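Local coordinates for probable sulfate-binding lipoprotein SubI (Mycobacterium tuberculosis, PDB 6DDN), which probably binds sulfate outside the cell membrane and delivers it to a transporter for uptake, at residues A294-P300 with F309-P314. Sequence-based numbering, arbitrary orientation.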
# COMPACT_ATOMS: atom_id res chain seq x y z
N ALA A 294 2.72 3.95 12.87
CA ALA A 294 1.40 3.74 13.46
C ALA A 294 0.67 5.06 13.65
O ALA A 294 -0.48 5.21 13.23
CB ALA A 294 1.53 2.99 14.79
N GLN A 295 1.34 6.04 14.25
CA GLN A 295 0.73 7.35 14.46
C GLN A 295 0.36 8.01 13.14
O GLN A 295 -0.58 8.82 13.09
CB GLN A 295 1.68 8.24 15.26
CG GLN A 295 1.83 7.82 16.71
CD GLN A 295 3.14 8.28 17.32
OE1 GLN A 295 3.79 9.19 16.81
NE2 GLN A 295 3.53 7.65 18.41
N ALA A 296 1.06 7.68 12.06
CA ALA A 296 0.76 8.20 10.73
C ALA A 296 -0.37 7.44 10.04
O ALA A 296 -0.77 7.83 8.94
CB ALA A 296 2.01 8.18 9.85
N GLY A 297 -0.89 6.38 10.64
CA GLY A 297 -1.98 5.62 10.06
C GLY A 297 -1.58 4.35 9.35
O GLY A 297 -2.44 3.71 8.74
N PHE A 298 -0.31 3.96 9.41
CA PHE A 298 0.17 2.73 8.79
C PHE A 298 0.31 1.66 9.86
O PHE A 298 0.88 1.92 10.93
CB PHE A 298 1.50 2.96 8.08
CG PHE A 298 1.46 4.03 7.02
CD1 PHE A 298 1.52 5.37 7.37
CD2 PHE A 298 1.36 3.70 5.68
CE1 PHE A 298 1.48 6.36 6.41
CE2 PHE A 298 1.32 4.69 4.71
CZ PHE A 298 1.38 6.02 5.07
N ARG A 299 -0.19 0.47 9.58
CA ARG A 299 -0.19 -0.59 10.58
C ARG A 299 1.22 -1.14 10.77
O ARG A 299 1.81 -1.66 9.81
CB ARG A 299 -1.15 -1.69 10.16
CG ARG A 299 -2.60 -1.33 10.46
CD ARG A 299 -3.58 -2.18 9.69
NE ARG A 299 -4.95 -1.74 9.93
CZ ARG A 299 -5.87 -2.46 10.57
NH1 ARG A 299 -5.57 -3.66 11.04
NH2 ARG A 299 -7.09 -1.96 10.75
N PRO A 300 1.80 -1.05 11.96
CA PRO A 300 3.18 -1.49 12.16
C PRO A 300 3.28 -3.01 12.26
O PRO A 300 2.31 -3.71 12.57
CB PRO A 300 3.57 -0.83 13.48
CG PRO A 300 2.28 -0.75 14.23
CD PRO A 300 1.22 -0.49 13.19
N PHE A 309 -1.35 -0.04 19.33
CA PHE A 309 -2.22 0.68 18.42
C PHE A 309 -3.37 -0.18 17.90
O PHE A 309 -4.10 0.26 17.01
CB PHE A 309 -1.41 1.24 17.25
CG PHE A 309 -0.60 2.45 17.61
CD1 PHE A 309 0.64 2.32 18.20
CD2 PHE A 309 -1.09 3.73 17.37
CE1 PHE A 309 1.38 3.43 18.54
CE2 PHE A 309 -0.36 4.84 17.70
CZ PHE A 309 0.88 4.70 18.29
N ALA A 310 -3.55 -1.38 18.46
CA ALA A 310 -4.61 -2.27 18.00
C ALA A 310 -5.98 -1.63 18.12
O ALA A 310 -6.89 -1.96 17.34
CB ALA A 310 -4.56 -3.59 18.78
N ASP A 311 -6.15 -0.72 19.06
CA ASP A 311 -7.43 -0.06 19.27
C ASP A 311 -7.73 1.02 18.23
O ASP A 311 -8.85 1.53 18.20
CB ASP A 311 -7.47 0.55 20.67
CG ASP A 311 -6.44 1.64 20.86
OD1 ASP A 311 -5.24 1.32 20.94
OD2 ASP A 311 -6.84 2.82 20.92
N LEU A 312 -6.76 1.38 17.39
CA LEU A 312 -7.01 2.27 16.26
C LEU A 312 -6.93 1.56 14.92
O LEU A 312 -7.42 2.11 13.92
CB LEU A 312 -6.02 3.44 16.24
CG LEU A 312 -6.09 4.47 17.36
CD1 LEU A 312 -7.52 4.74 17.80
CD2 LEU A 312 -5.27 3.97 18.50
N PHE A 313 -6.33 0.38 14.87
CA PHE A 313 -6.29 -0.42 13.66
C PHE A 313 -7.16 -1.66 13.89
O PHE A 313 -6.64 -2.73 14.24
CB PHE A 313 -4.85 -0.79 13.31
CG PHE A 313 -3.97 0.40 13.10
CD1 PHE A 313 -4.29 1.35 12.14
CD2 PHE A 313 -2.82 0.57 13.85
CE1 PHE A 313 -3.48 2.45 11.94
CE2 PHE A 313 -2.00 1.67 13.66
CZ PHE A 313 -2.33 2.61 12.70
N PRO A 314 -8.47 -1.54 13.72
CA PRO A 314 -9.37 -2.62 14.14
C PRO A 314 -9.27 -3.83 13.23
O PRO A 314 -9.14 -3.72 12.01
CB PRO A 314 -10.76 -1.97 14.04
CG PRO A 314 -10.61 -0.96 12.96
CD PRO A 314 -9.20 -0.43 13.07
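Ala294 packs between Phe309 and Phe313, a clear example of aromatic packing at a helix C-terminus. Ala294 CB sits almost centrally above one face of the Phe309 ring, 3.5 Å from its centroid, and also meets Phe313 CE2 at 3.9 Å. Gln295 CG touches Phe309 CZ at 3.6 Å. The Phe313 ring wedges against the turn that follows helix 287-295. Pro300 CD reaches Phe313 CE2 at 3.9 Å, while Arg299 CG rests over one face of the Phe313 ring, offset toward the rim, in a CH-pi contact 3.8 Å from the centroid. At the ring edge, near its plane, Ala294 O comes 3.2 Å from Phe313 CZ. Ala294 O is also the acceptor for Gly297 N in the Schellman motif that ends the helix, where Gly297 has positive phi (100°).

Outward from the rings, the Arg299 side chain, extended from CG to NE (chi3 -176°), runs past Phe313 in the reverse direction and carries the guanidinium to Phe313 CB, over which one of its faces lies. Arg299 NH2 donates a nearly straight bond (3.0 Å, 173°) to Pro314 O. Pro314 O lies in the guanidinium plane, while the donor stands well out of the plane of that carbonyl. Arg299 NE forms a salt bridge with Glu237 of helix 237-245, a residue that the Phe313 and Pro314 side chains also touch. The contact thus folds the loop leaving helix 303-308 back onto the link between helix 287-295 and strand 299-300, itself paired antiparallel with strand 138-147.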